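Local coordinates for alpha-1,2-mannosyltransferase (Ktr4), putative (Neosartorya fumigata, PDB 7BOP), which is a putative mannosyltransferase of the glycolipid 2-alpha-mannosyltransferase family, built on a GT-A fold and modelled here with guanosine-5'-diphosphate and manganese, at residues Asn31-Asp36 and Cys375-Phe380; Asp36-Pro41 and Val333-Asp338. All coordinates share one frame; numbering follows the deposited sequence.

Both contacts fix the long N-terminal loop between strands 30-31 and 69-74 onto parts of the fold that lie some three hundred residues later in sequence. Contact 1 sets it on the C-terminal helix 376-382, contact 2 on the end of strand 333-335; they share D36, and their centres are about 12 Å apart. Both are largely buried, although M33 in contact 1 and R337 in contact 2 are partly exposed. The chemistry differs: 31-36 and 375-380 are held by a direct salt bridge beside an inserted methionine, whereas 36-41 and 333-338 meet by apolar packing and a bridging water, with no direct hydrogen bond. F380 of contact 1 packs on W335 of contact 2.

Contact 1: Asn31-Asp36 and Cys375-Phe380; sequences NGMKRD and CRPSYF
D36 and R376 form the polar half of this contact, a salt bridge in which the guanidinium presents its NH1 and NH2 end-on, one nitrogen to each carboxylate oxygen. NH2 of R376 reaches OD2 of D36 at 2.8 Å, nearly straight at 169° and in the guanidinium plane, while NH1 meets OD1 at 2.9 Å on its syn side but tilted out of the carboxylate plane, the less straight bond. The two flat groups are turned 53° apart, and OD2 is approached from above the carboxylate plane.

M33 supplies the apolar half. Its chain runs out extended and bends only at chi3 (-59°), which brings the methyl CE over one face of the same guanidinium, toward the rim. There CE of M33 packs tightly, 3.5 Å from CD of P377, with CE2 of F380 farther off at 4.0 Å. R376 is thus met at its edge by charge and on a face by the methionine.

D374 gives R376 NH2 a second acidic partner. The helix 376-382 that carries these residues also packs on strands 218-224 and 333-335, through R376 and Y379, while C375 just before it is disulfide-bonded to C277.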
# COMPACT_ATOMS: atom_id res chain seq x y z
N ASN A 31 -12.88 -18.82 7.01
CA ASN A 31 -11.56 -19.42 7.29
C ASN A 31 -10.54 -19.22 6.15
O ASN A 31 -9.62 -20.01 6.00
CB ASN A 31 -11.75 -20.92 7.58
CG ASN A 31 -10.55 -21.54 8.27
OD1 ASN A 31 -9.82 -20.88 9.01
ND2 ASN A 31 -10.33 -22.83 8.02
N GLY A 32 -10.68 -18.14 5.39
CA GLY A 32 -9.77 -17.84 4.29
C GLY A 32 -10.24 -18.38 2.95
O GLY A 32 -11.41 -18.78 2.80
N MET A 33 -9.34 -18.41 1.98
CA MET A 33 -9.71 -18.82 0.63
C MET A 33 -9.75 -20.33 0.49
O MET A 33 -8.96 -21.02 1.12
CB MET A 33 -8.75 -18.24 -0.40
CG MET A 33 -9.44 -18.09 -1.74
SD MET A 33 -8.57 -17.04 -2.87
CE MET A 33 -8.46 -15.46 -2.08
N LYS A 34 -10.71 -20.82 -0.30
CA LYS A 34 -10.86 -22.26 -0.58
C LYS A 34 -9.72 -22.74 -1.46
O LYS A 34 -8.99 -23.65 -1.09
CB LYS A 34 -12.19 -22.57 -1.28
CG LYS A 34 -13.38 -22.76 -0.37
CD LYS A 34 -14.71 -22.71 -1.12
CE LYS A 34 -14.88 -23.84 -2.12
NZ LYS A 34 -16.06 -23.60 -2.99
N ARG A 35 -9.61 -22.14 -2.64
CA ARG A 35 -8.54 -22.46 -3.58
C ARG A 35 -7.88 -21.18 -4.04
O ARG A 35 -8.48 -20.35 -4.73
CB ARG A 35 -9.02 -23.28 -4.78
CG ARG A 35 -7.86 -24.05 -5.40
CD ARG A 35 -8.15 -24.63 -6.77
NE ARG A 35 -6.91 -25.11 -7.39
CZ ARG A 35 -6.01 -24.34 -8.02
NH1 ARG A 35 -4.93 -24.91 -8.54
NH2 ARG A 35 -6.18 -23.02 -8.12
N ASP A 36 -6.63 -21.01 -3.65
CA ASP A 36 -5.90 -19.78 -3.91
C ASP A 36 -5.48 -19.77 -5.39
O ASP A 36 -4.81 -20.71 -5.84
CB ASP A 36 -4.70 -19.71 -2.97
CG ASP A 36 -4.12 -18.31 -2.84
OD1 ASP A 36 -4.07 -17.55 -3.84
OD2 ASP A 36 -3.70 -17.96 -1.73
N CYS A 375 -8.91 -10.98 2.66
CA CYS A 375 -10.16 -10.48 2.09
C CYS A 375 -10.26 -10.66 0.58
O CYS A 375 -11.26 -10.27 -0.03
CB CYS A 375 -10.37 -9.02 2.48
SG CYS A 375 -12.01 -8.41 1.99
N ARG A 376 -9.27 -11.29 -0.05
CA ARG A 376 -9.32 -11.51 -1.50
C ARG A 376 -10.59 -12.21 -2.02
O ARG A 376 -11.06 -11.85 -3.08
CB ARG A 376 -8.08 -12.24 -1.99
CG ARG A 376 -6.81 -11.39 -1.98
CD ARG A 376 -5.56 -12.19 -2.34
NE ARG A 376 -5.51 -13.39 -1.52
CZ ARG A 376 -4.99 -14.57 -1.87
NH1 ARG A 376 -4.38 -14.75 -3.05
NH2 ARG A 376 -5.09 -15.58 -1.01
N PRO A 377 -11.15 -13.19 -1.27
CA PRO A 377 -12.37 -13.81 -1.82
C PRO A 377 -13.50 -12.81 -2.06
O PRO A 377 -14.23 -12.93 -3.05
CB PRO A 377 -12.75 -14.84 -0.74
CG PRO A 377 -11.47 -15.18 -0.09
CD PRO A 377 -10.73 -13.87 -0.02
N SER A 378 -13.61 -11.79 -1.21
CA SER A 378 -14.55 -10.71 -1.44
C SER A 378 -14.10 -9.80 -2.59
O SER A 378 -14.90 -9.45 -3.46
CB SER A 378 -14.74 -9.88 -0.18
OG SER A 378 -15.55 -8.76 -0.44
N TYR A 379 -12.83 -9.41 -2.59
CA TYR A 379 -12.32 -8.52 -3.65
C TYR A 379 -12.43 -9.16 -5.05
O TYR A 379 -12.84 -8.50 -6.01
CB TYR A 379 -10.88 -8.09 -3.37
CG TYR A 379 -10.42 -7.03 -4.35
CD1 TYR A 379 -10.88 -5.73 -4.23
CD2 TYR A 379 -9.56 -7.33 -5.40
CE1 TYR A 379 -10.49 -4.74 -5.11
CE2 TYR A 379 -9.15 -6.33 -6.29
CZ TYR A 379 -9.62 -5.05 -6.15
OH TYR A 379 -9.23 -4.05 -7.02
N PHE A 380 -12.09 -10.44 -5.14
CA PHE A 380 -12.14 -11.16 -6.40
C PHE A 380 -13.57 -11.36 -6.89
O PHE A 380 -13.81 -11.32 -8.09
CB PHE A 380 -11.41 -12.51 -6.29
CG PHE A 380 -9.92 -12.40 -6.09
CD1 PHE A 380 -9.21 -11.21 -6.32
CD2 PHE A 380 -9.20 -13.53 -5.71
CE1 PHE A 380 -7.84 -11.16 -6.14
CE2 PHE A 380 -7.83 -13.47 -5.54
CZ PHE A 380 -7.15 -12.29 -5.76

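Contact 2: Asp36-Pro41 and Val333-Asp338; sequences DPLLDP and VHWFRD
R337 folds back over W335, two residues earlier in its own chain, its guanidinium tilted beside the CZ3 rim of the indole, and P37 and L38 meet both residues. CG of R337 lies between backbone N and carbonyl carbon (chi1 65°), and bends at chi2 and chi3 bring the guanidinium round so that CZ3 of W335 lies over its centre, 3.5 Å above its plane, the two planes well inclined. CB of R337 sits over the centre of one indole face.

Water 1 makes the polar link across the contact. It accepts from NH2 of R337 at 2.9 Å, in the guanidinium plane, and donates to the carbonyl O of P37 at 2.8 Å. CB of P37 is 4.0 Å from NH2 of R337 and faces the edge of the indole at CH2.

CD2 of L38 lies 3.7 Å from CZ2 of W335 and equally near the carbonyl O of R337. An Asx turn, in which the backbone N of L38 donates to OD1 of D36 at 3.0 Å, shapes the start of the 3-10 segment 37-39.

NE1 of W335 is hydrogen-bonded to the carbonyl O of T221, and its indole stacks on F220, both in strand 218-224, the parallel neighbour of strand 333-335. On the loop side, P37 rests on F380 and L38 on R376 of helix 376-382, while L38 also touches N348 of strand 346-348.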
# COMPACT_ATOMS: atom_id res chain seq x y z
N ASP A 36 -6.63 -21.01 -3.65
CA ASP A 36 -5.90 -19.78 -3.91
C ASP A 36 -5.48 -19.77 -5.39
O ASP A 36 -4.81 -20.71 -5.84
CB ASP A 36 -4.70 -19.71 -2.97
CG ASP A 36 -4.12 -18.31 -2.84
OD1 ASP A 36 -4.07 -17.55 -3.84
OD2 ASP A 36 -3.70 -17.96 -1.73
N PRO A 37 -5.86 -18.72 -6.17
CA PRO A 37 -5.39 -18.58 -7.56
C PRO A 37 -3.86 -18.56 -7.72
O PRO A 37 -3.36 -18.86 -8.80
CB PRO A 37 -5.96 -17.23 -8.02
CG PRO A 37 -7.04 -16.91 -7.07
CD PRO A 37 -6.73 -17.59 -5.78
N LEU A 38 -3.15 -18.22 -6.65
CA LEU A 38 -1.69 -18.27 -6.66
C LEU A 38 -1.11 -19.67 -6.89
O LEU A 38 0.05 -19.78 -7.27
CB LEU A 38 -1.14 -17.68 -5.36
CG LEU A 38 -1.30 -16.18 -5.17
CD1 LEU A 38 -1.01 -15.81 -3.72
CD2 LEU A 38 -0.41 -15.37 -6.11
N LEU A 39 -1.90 -20.71 -6.63
CA LEU A 39 -1.54 -22.08 -6.96
C LEU A 39 -1.49 -22.34 -8.48
O LEU A 39 -0.75 -23.21 -8.92
CB LEU A 39 -2.50 -23.09 -6.30
CG LEU A 39 -2.55 -23.13 -4.77
CD1 LEU A 39 -3.51 -24.22 -4.29
CD2 LEU A 39 -1.17 -23.35 -4.18
N ASP A 40 -2.26 -21.60 -9.26
CA ASP A 40 -2.23 -21.75 -10.73
C ASP A 40 -0.88 -21.28 -11.26
O ASP A 40 -0.28 -20.39 -10.67
CB ASP A 40 -3.33 -20.94 -11.42
CG ASP A 40 -4.73 -21.35 -10.99
OD1 ASP A 40 -4.92 -22.52 -10.61
OD2 ASP A 40 -5.64 -20.50 -11.01
N PRO A 41 -0.42 -21.88 -12.38
CA PRO A 41 0.83 -21.41 -13.01
C PRO A 41 0.72 -19.90 -13.25
O PRO A 41 -0.23 -19.44 -13.86
CB PRO A 41 0.89 -22.21 -14.33
CG PRO A 41 0.06 -23.42 -14.08
CD PRO A 41 -1.03 -22.98 -13.14
N VAL A 333 -7.04 -0.73 -11.46
CA VAL A 333 -6.40 -1.26 -10.26
C VAL A 333 -5.99 -2.69 -10.57
O VAL A 333 -6.79 -3.45 -11.13
CB VAL A 333 -7.35 -1.19 -9.03
CG1 VAL A 333 -6.70 -1.83 -7.80
CG2 VAL A 333 -7.72 0.26 -8.75
N HIS A 334 -4.76 -3.05 -10.22
CA HIS A 334 -4.17 -4.31 -10.67
C HIS A 334 -3.60 -5.11 -9.50
O HIS A 334 -2.92 -4.58 -8.63
CB HIS A 334 -3.06 -4.01 -11.70
CG HIS A 334 -2.27 -5.22 -12.11
ND1 HIS A 334 -2.82 -6.27 -12.82
CD2 HIS A 334 -0.96 -5.53 -11.94
CE1 HIS A 334 -1.89 -7.17 -13.06
NE2 HIS A 334 -0.75 -6.75 -12.53
N TRP A 335 -3.92 -6.40 -9.48
CA TRP A 335 -3.28 -7.34 -8.54
C TRP A 335 -1.97 -7.82 -9.15
O TRP A 335 -1.97 -8.57 -10.13
CB TRP A 335 -4.20 -8.53 -8.28
CG TRP A 335 -3.63 -9.55 -7.34
CD1 TRP A 335 -2.85 -9.33 -6.26
CD2 TRP A 335 -3.86 -10.96 -7.39
NE1 TRP A 335 -2.54 -10.52 -5.64
CE2 TRP A 335 -3.16 -11.53 -6.31
CE3 TRP A 335 -4.58 -11.80 -8.25
CZ2 TRP A 335 -3.15 -12.91 -6.06
CZ3 TRP A 335 -4.57 -13.17 -8.01
CH2 TRP A 335 -3.86 -13.71 -6.93
N PHE A 336 -0.86 -7.42 -8.54
CA PHE A 336 0.47 -7.87 -8.96
C PHE A 336 0.73 -9.26 -8.38
O PHE A 336 1.59 -9.44 -7.53
CB PHE A 336 1.57 -6.88 -8.51
CG PHE A 336 1.80 -5.76 -9.47
CD1 PHE A 336 2.47 -5.99 -10.67
CD2 PHE A 336 1.34 -4.49 -9.20
CE1 PHE A 336 2.70 -4.95 -11.56
CE2 PHE A 336 1.56 -3.45 -10.10
CZ PHE A 336 2.23 -3.69 -11.27
N ARG A 337 -0.01 -10.23 -8.89
CA ARG A 337 0.08 -11.61 -8.42
C ARG A 337 1.47 -12.20 -8.61
O ARG A 337 1.89 -13.04 -7.83
CB ARG A 337 -0.96 -12.50 -9.10
CG ARG A 337 -0.79 -12.69 -10.60
CD ARG A 337 -2.14 -12.74 -11.30
NE ARG A 337 -2.74 -14.04 -11.22
CZ ARG A 337 -4.04 -14.33 -11.38
NH1 ARG A 337 -4.99 -13.41 -11.61
NH2 ARG A 337 -4.38 -15.59 -11.28
N ASP A 338 2.18 -11.73 -9.64
CA ASP A 338 3.53 -12.21 -9.97
C ASP A 338 4.67 -11.62 -9.14
O ASP A 338 5.81 -12.06 -9.30
CB ASP A 338 3.82 -12.01 -11.47
CG ASP A 338 3.65 -10.56 -11.94
OD1 ASP A 338 2.74 -9.86 -11.44
OD2 ASP A 338 4.41 -10.14 -12.83
O HOH W 1 -1.98 -17.04 -10.45